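Local coordinates for protein TetR/AcrR family transcriptional regulator (Bradyrhizobium diazoefficiens, PDB 6G8G) that probably represses transcription as a DNA-binding regulator of the TetR family and responds to flavonoids such as genistein, at residues A[31-36]-A[44-49]; A[60-65]-A[69-74]; A[91-96]-A[147-152]. One frame throughout, in Å; residues are numbered along the deposited sequence.

Overall arrangement
From the N terminus, the chain forms its contacts strictly in series; none nests within or crosses another. Interaction 1 closes the short loop between helix 23-37 and helix 44-51, in the DNA-binding domain. Interaction 2 follows once the chain has run through helix 55-61, and closes the tight turn into helix 65-82. The two touch: F34 packs on F69 and L72, and selenomethionine M44 rests on S64 and K65, so they share one small core. Helix 65-82 then leads into helix 93-109, where interaction 3 spans about fifty residues to join it to helix 139-155. That contact lies on the other side of the chain's centre, its centre about 43 Å from that of interaction 1.

Interaction 1 (A[31-36]-A[44-49]); sequences WQLFLE and MDAIAK
L33 and I47 form the centre of this contact, with F34 beside them. The axes of segments 31-36 and 44-49 approach to 10.4 Å, their N-to-C directions 131° apart. L33 points toward the other helix and uses a single branch: its CD1 lies 4.0 Å from CG1 of I47 and 4.1 Å from CB of A46, and it also leans on the backbone carbonyl of A46. The small methyl of A46 lets the leucine come this near to the helix. In I47, chi1 (-73°) puts CG1 beside the backbone N, and an extended chi2 (165°) carries CD1 on to the phenylalanine. There CD1 of I47 meets CE1 of F34 at 4.1 Å and CZ equally closely, approaching the ring obliquely, with the two side chains at about a right angle. T42, in the connecting loop, touches L33, F34 and I47, while F39 and F69 meet F34 edge-to-face, building an aromatic core around it. No hydrogen bond or ion pair crosses between the segments; the side chains meet by apolar packing, so the fit between these helix-turn-helix domain segments probably rests on shape and the burial of I47 and F34 rather than on directional bonds.

Interaction 2 (A[60-65]-A[69-74]); sequences AYFPSK and FASLIV
The ring of F62 presents an edge to S71: OG of the serine lies near the ring plane, 3.6 Å from CE1, and its CB is 4.1 Å from the same carbon. This is contact of a small polar group with an aromatic rim, and a compact serine suits a place where the ring comes so near the helix. F62 is the first residue to leave helical geometry after helix 55-61, and its side chain points toward helix 65-82 while packing on M23 and V26 of helix 23-37. The second ring, F69, carries CD1 of I73 over the centre of one face, 4.1 Å above the plane; the F39 ring meets it with planes at about 30°. With CG anti to the backbone nitrogen (chi1 -165°), this ring is directed away from the 60-65 segment, while CB of F69 stays 3.8 Å from O of K65. Between the segments runs one hydrogen bond, from N of F69 to O of K65 (3.0 Å, 159°), the first-turn bond of helix 65-82, whose N-cap is S64 with OG bonded to N of A67. The amine of K65 turns back to the carbonyl oxygens of T42 and F39 and makes a cation-pi contact with the F39 ring. Backbone bonding and capping are consistent with fixing where helix 65-82 begins, while aromatic packing and the lysine tie it to helix 23-37 and the following loop.

Interaction 3 (A[91-96]-A[147-152]); sequences AGLSEA and AQFLEE
F149 reaches from helix 139-155 toward the start of helix 93-109 and places the far end of its ring against A96 and L93. CG anti to the backbone nitrogen (chi1 171°) extends the ring outward from its helix, so that CZ does most of the touching: it lies 3.9 Å from CB of A96 and 4.1 Å from CD1 of L93. Both methyl groups approach the ring obliquely. L93 and F149 lie at a slant to one another, and CD1 of L93 is 4.2 Å from CE2 of F149. The CB of A96 points toward the other helix, and a residue this small suits the place, since the ring end packs directly on the methyl itself. L93, in the first turn, begins off to one side, but its branched end bends in toward the phenylalanine. Just before it, G92 occupies the N-cap position with a positive phi of 103°, a conformation easy for a residue without a side chain. P87 and L97 add further apolar contacts to F149, and V158 touches L93. The arrangement is plain hydrophobic helix-helix packing, part of the all-helical C-terminal domain characteristic of TetR-family regulators, the larger ligand-binding part of the fold.

Interaction 1 (A[31-36]-A[44-49])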
# COMPACT_ATOMS: atom_id res chain seq x y z
N TRP A 31 16.97 16.54 7.29
CA TRP A 31 15.70 16.20 6.65
C TRP A 31 15.70 16.77 5.23
O TRP A 31 15.45 16.05 4.27
CB TRP A 31 14.56 16.74 7.52
CG TRP A 31 13.21 16.55 7.05
CD1 TRP A 31 12.25 17.51 6.82
CD2 TRP A 31 12.62 15.31 6.78
NE1 TRP A 31 11.08 16.92 6.41
CE2 TRP A 31 11.28 15.56 6.37
CE3 TRP A 31 13.09 13.98 6.83
CZ2 TRP A 31 10.42 14.55 6.02
CZ3 TRP A 31 12.23 12.98 6.48
CH2 TRP A 31 10.90 13.27 6.07
N GLN A 32 16.03 18.05 5.12
CA GLN A 32 16.07 18.72 3.84
C GLN A 32 16.93 17.95 2.84
O GLN A 32 16.51 17.71 1.71
CB GLN A 32 16.62 20.12 4.03
CG GLN A 32 16.66 20.97 2.76
CD GLN A 32 15.32 21.27 2.13
OE1 GLN A 32 14.73 22.32 2.39
NE2 GLN A 32 14.85 20.38 1.24
N LEU A 33 18.13 17.58 3.23
CA LEU A 33 19.01 16.89 2.30
C LEU A 33 18.53 15.49 1.94
O LEU A 33 18.65 15.05 0.79
CB LEU A 33 20.43 16.81 2.86
CG LEU A 33 21.18 18.15 2.85
CD1 LEU A 33 22.46 18.09 3.66
CD2 LEU A 33 21.51 18.54 1.41
N PHE A 34 18.01 14.77 2.91
CA PHE A 34 17.55 13.44 2.65
C PHE A 34 16.44 13.50 1.61
O PHE A 34 16.38 12.63 0.72
CB PHE A 34 17.05 12.74 3.92
CG PHE A 34 18.12 12.44 4.92
CD1 PHE A 34 19.44 12.32 4.55
CD2 PHE A 34 17.80 12.26 6.23
CE1 PHE A 34 20.42 12.08 5.49
CE2 PHE A 34 18.77 12.02 7.17
CZ PHE A 34 20.09 11.92 6.81
N LEU A 35 15.56 14.50 1.68
CA LEU A 35 14.50 14.51 0.68
C LEU A 35 14.96 15.13 -0.63
O LEU A 35 14.51 14.67 -1.66
CB LEU A 35 13.10 14.92 1.13
CG LEU A 35 12.93 15.82 2.30
CD1 LEU A 35 13.38 17.20 1.92
CD2 LEU A 35 11.48 15.81 2.72
N GLU A 36 15.91 16.07 -0.62
CA GLU A 36 16.51 16.55 -1.88
C GLU A 36 17.24 15.41 -2.61
O GLU A 36 16.92 15.11 -3.74
CB GLU A 36 17.51 17.70 -1.67
CG GLU A 36 16.91 19.11 -1.48
CD GLU A 36 17.94 20.18 -1.02
OE1 GLU A 36 17.58 21.09 -0.24
OE2 GLU A 36 19.11 20.11 -1.43
N MSE A 44 27.58 13.15 5.97
CA MSE A 44 27.66 13.86 7.24
C MSE A 44 28.38 15.16 7.04
O MSE A 44 28.11 16.15 7.69
CB MSE A 44 28.37 12.98 8.25
CG MSE A 44 27.54 11.82 8.79
SE MSE A 44 25.92 12.39 9.77
CE MSE A 44 26.46 12.24 11.64
N ASP A 45 29.26 15.18 6.05
CA ASP A 45 29.94 16.40 5.71
C ASP A 45 28.99 17.50 5.24
O ASP A 45 29.06 18.63 5.70
CB ASP A 45 31.02 16.11 4.66
CG ASP A 45 32.01 17.24 4.51
OD1 ASP A 45 32.85 17.41 5.42
OD2 ASP A 45 31.91 17.98 3.51
N ALA A 46 28.13 17.15 4.28
CA ALA A 46 27.14 18.09 3.74
C ALA A 46 26.18 18.59 4.82
O ALA A 46 25.76 19.74 4.81
CB ALA A 46 26.36 17.41 2.63
N ILE A 47 25.82 17.69 5.74
CA ILE A 47 24.86 17.99 6.80
C ILE A 47 25.45 19.01 7.75
O ILE A 47 24.78 19.98 8.14
CB ILE A 47 24.47 16.71 7.58
CG1 ILE A 47 23.55 15.83 6.72
CG2 ILE A 47 23.77 17.07 8.88
CD1 ILE A 47 23.37 14.42 7.21
N ALA A 48 26.71 18.80 8.10
CA ALA A 48 27.39 19.74 8.96
C ALA A 48 27.41 21.12 8.33
O ALA A 48 27.08 22.11 9.00
CB ALA A 48 28.79 19.26 9.25
N LYS A 49 27.76 21.19 7.05
CA LYS A 49 27.85 22.49 6.38
C LYS A 49 26.49 23.16 6.36
O LYS A 49 26.38 24.33 6.71
CB LYS A 49 28.40 22.37 4.95
CG LYS A 49 29.86 21.93 4.88
CD LYS A 49 30.36 21.87 3.41
CE LYS A 49 30.83 23.24 3.07
NZ LYS A 49 31.73 23.28 1.90

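Interaction 2 (A[60-65]-A[69-74])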
# COMPACT_ATOMS: atom_id res chain seq x y z
N ALA A 60 29.44 14.52 17.90
CA ALA A 60 29.13 14.51 19.33
C ALA A 60 27.64 14.27 19.63
O ALA A 60 27.30 13.61 20.61
CB ALA A 60 29.57 15.79 19.98
N TYR A 61 26.76 14.82 18.80
CA TYR A 61 25.33 14.61 19.00
C TYR A 61 24.85 13.34 18.38
O TYR A 61 23.91 12.74 18.88
CB TYR A 61 24.52 15.79 18.45
CG TYR A 61 24.77 16.94 19.36
CD1 TYR A 61 24.15 17.03 20.60
CD2 TYR A 61 25.72 17.87 19.03
CE1 TYR A 61 24.43 18.07 21.46
CE2 TYR A 61 26.01 18.92 19.87
CZ TYR A 61 25.37 19.03 21.08
OH TYR A 61 25.66 20.09 21.90
N PHE A 62 25.43 12.98 17.26
CA PHE A 62 24.97 11.81 16.55
C PHE A 62 26.14 10.94 16.15
O PHE A 62 27.01 11.39 15.42
CB PHE A 62 24.18 12.22 15.31
CG PHE A 62 22.95 13.00 15.63
CD1 PHE A 62 21.81 12.36 16.09
CD2 PHE A 62 22.93 14.36 15.46
CE1 PHE A 62 20.65 13.07 16.38
CE2 PHE A 62 21.79 15.08 15.75
CZ PHE A 62 20.66 14.44 16.21
N PRO A 63 26.16 9.70 16.61
CA PRO A 63 27.25 8.81 16.26
C PRO A 63 27.36 8.54 14.78
O PRO A 63 28.45 8.29 14.29
CB PRO A 63 26.92 7.52 16.98
CG PRO A 63 25.91 7.89 18.02
CD PRO A 63 25.19 9.09 17.52
N SER A 64 26.27 8.57 14.05
CA SER A 64 26.32 8.25 12.63
C SER A 64 25.14 8.82 11.90
O SER A 64 24.12 9.17 12.49
CB SER A 64 26.29 6.74 12.44
OG SER A 64 25.07 6.18 12.91
N LYS A 65 25.23 8.77 10.59
CA LYS A 65 24.14 9.14 9.72
C LYS A 65 22.87 8.31 10.00
O LYS A 65 21.77 8.83 10.10
CB LYS A 65 24.58 8.95 8.27
CG LYS A 65 23.75 9.73 7.27
CD LYS A 65 24.37 9.72 5.89
CE LYS A 65 24.22 8.36 5.23
NZ LYS A 65 24.85 8.34 3.89
N PHE A 69 19.06 9.61 11.16
CA PHE A 69 17.81 9.28 10.50
C PHE A 69 16.82 8.57 11.43
O PHE A 69 15.60 8.79 11.38
CB PHE A 69 18.06 8.42 9.28
CG PHE A 69 16.89 8.34 8.33
CD1 PHE A 69 16.03 9.40 8.19
CD2 PHE A 69 16.68 7.22 7.57
CE1 PHE A 69 14.95 9.32 7.34
CE2 PHE A 69 15.61 7.13 6.73
CZ PHE A 69 14.75 8.19 6.61
N ALA A 70 17.36 7.74 12.31
CA ALA A 70 16.56 7.13 13.33
C ALA A 70 15.88 8.17 14.22
O ALA A 70 14.69 8.03 14.54
CB ALA A 70 17.39 6.18 14.16
N SER A 71 16.59 9.22 14.61
CA SER A 71 15.93 10.31 15.38
C SER A 71 14.81 10.98 14.59
O SER A 71 13.79 11.34 15.15
CB SER A 71 16.93 11.38 15.76
OG SER A 71 17.73 10.99 16.85
N LEU A 72 15.03 11.16 13.30
CA LEU A 72 14.02 11.79 12.47
C LEU A 72 12.79 10.94 12.41
O LEU A 72 11.68 11.42 12.59
CB LEU A 72 14.51 11.96 11.07
CG LEU A 72 15.33 13.26 10.90
CD1 LEU A 72 16.25 13.27 9.69
CD2 LEU A 72 14.37 14.45 10.83
N ILE A 73 13.02 9.64 12.18
CA ILE A 73 11.93 8.69 12.18
C ILE A 73 11.15 8.67 13.48
O ILE A 73 9.94 8.82 13.46
CB ILE A 73 12.43 7.28 11.93
CG1 ILE A 73 12.80 7.14 10.47
CG2 ILE A 73 11.36 6.25 12.24
CD1 ILE A 73 13.59 5.89 10.18
N VAL A 74 11.83 8.48 14.59
CA VAL A 74 11.11 8.40 15.85
C VAL A 74 10.33 9.67 16.11
O VAL A 74 9.22 9.63 16.61
CB VAL A 74 12.09 8.12 16.98
CG1 VAL A 74 11.47 8.32 18.35
CG2 VAL A 74 12.66 6.72 16.83

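Interaction 3 (A[91-96]-A[147-152])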
# COMPACT_ATOMS: atom_id res chain seq x y z
N ALA A 91 -18.17 6.84 24.61
CA ALA A 91 -18.67 7.59 23.45
C ALA A 91 -19.61 6.79 22.55
O ALA A 91 -20.21 7.33 21.62
CB ALA A 91 -17.48 8.12 22.63
N GLY A 92 -19.69 5.48 22.77
CA GLY A 92 -20.33 4.57 21.84
C GLY A 92 -19.26 3.82 21.06
O GLY A 92 -18.25 4.39 20.62
N LEU A 93 -19.47 2.53 20.89
CA LEU A 93 -18.57 1.70 20.12
C LEU A 93 -18.37 2.21 18.70
O LEU A 93 -17.23 2.39 18.26
CB LEU A 93 -19.12 0.29 20.06
CG LEU A 93 -18.28 -0.72 19.30
CD1 LEU A 93 -16.88 -0.81 19.89
CD2 LEU A 93 -18.99 -2.05 19.38
N SER A 94 -19.47 2.37 17.96
CA SER A 94 -19.39 2.86 16.59
C SER A 94 -18.71 4.23 16.48
O SER A 94 -17.85 4.42 15.64
CB SER A 94 -20.79 2.93 15.98
OG SER A 94 -21.17 1.68 15.44
N GLU A 95 -19.11 5.19 17.31
CA GLU A 95 -18.58 6.54 17.18
C GLU A 95 -17.12 6.58 17.50
O GLU A 95 -16.38 7.38 16.95
CB GLU A 95 -19.34 7.52 18.06
CG GLU A 95 -20.76 7.72 17.59
CD GLU A 95 -21.79 6.91 18.40
OE1 GLU A 95 -21.53 5.74 18.78
OE2 GLU A 95 -22.88 7.46 18.68
N ALA A 96 -16.69 5.71 18.39
CA ALA A 96 -15.30 5.68 18.77
C ALA A 96 -14.43 5.16 17.61
O ALA A 96 -13.39 5.75 17.28
CB ALA A 96 -15.12 4.83 19.99
N ALA A 147 -5.65 -1.88 19.05
CA ALA A 147 -5.79 -3.19 19.66
C ALA A 147 -6.12 -3.02 21.12
O ALA A 147 -6.99 -3.71 21.64
CB ALA A 147 -4.54 -4.01 19.46
N GLN A 148 -5.50 -2.07 21.79
CA GLN A 148 -5.81 -1.90 23.21
C GLN A 148 -7.25 -1.45 23.40
O GLN A 148 -7.95 -1.94 24.28
CB GLN A 148 -4.85 -0.92 23.87
CG GLN A 148 -3.40 -1.39 23.82
CD GLN A 148 -2.45 -0.39 24.42
OE1 GLN A 148 -2.69 0.13 25.51
NE2 GLN A 148 -1.36 -0.10 23.72
N PHE A 149 -7.73 -0.59 22.55
CA PHE A 149 -9.16 -0.26 22.61
C PHE A 149 -10.03 -1.50 22.34
O PHE A 149 -11.06 -1.68 22.98
CB PHE A 149 -9.52 0.83 21.62
CG PHE A 149 -10.98 1.05 21.48
CD1 PHE A 149 -11.70 1.66 22.50
CD2 PHE A 149 -11.66 0.59 20.36
CE1 PHE A 149 -13.08 1.87 22.37
CE2 PHE A 149 -13.03 0.79 20.23
CZ PHE A 149 -13.74 1.44 21.22
N LEU A 150 -9.66 -2.33 21.38
CA LEU A 150 -10.48 -3.48 21.07
C LEU A 150 -10.48 -4.47 22.24
O LEU A 150 -11.47 -5.15 22.42
CB LEU A 150 -10.08 -4.14 19.76
CG LEU A 150 -10.21 -3.29 18.49
CD1 LEU A 150 -9.81 -4.08 17.25
CD2 LEU A 150 -11.61 -2.73 18.31
N GLU A 151 -9.41 -4.55 23.02
CA GLU A 151 -9.43 -5.42 24.21
C GLU A 151 -10.50 -5.00 25.19
O GLU A 151 -11.17 -5.84 25.78
CB GLU A 151 -8.12 -5.40 24.96
CG GLU A 151 -6.95 -6.01 24.22
CD GLU A 151 -5.99 -6.73 25.15
OE1 GLU A 151 -4.82 -6.27 25.28
OE2 GLU A 151 -6.43 -7.76 25.74
N GLU A 152 -10.64 -3.69 25.36
CA GLU A 152 -11.64 -3.13 26.27
C GLU A 152 -13.03 -3.47 25.78
O GLU A 152 -13.87 -3.90 26.55
CB GLU A 152 -11.55 -1.62 26.36
CG GLU A 152 -10.29 -1.05 26.99
CD GLU A 152 -9.97 -1.74 28.32
OE1 GLU A 152 -10.70 -1.58 29.34
OE2 GLU A 152 -8.99 -2.51 28.31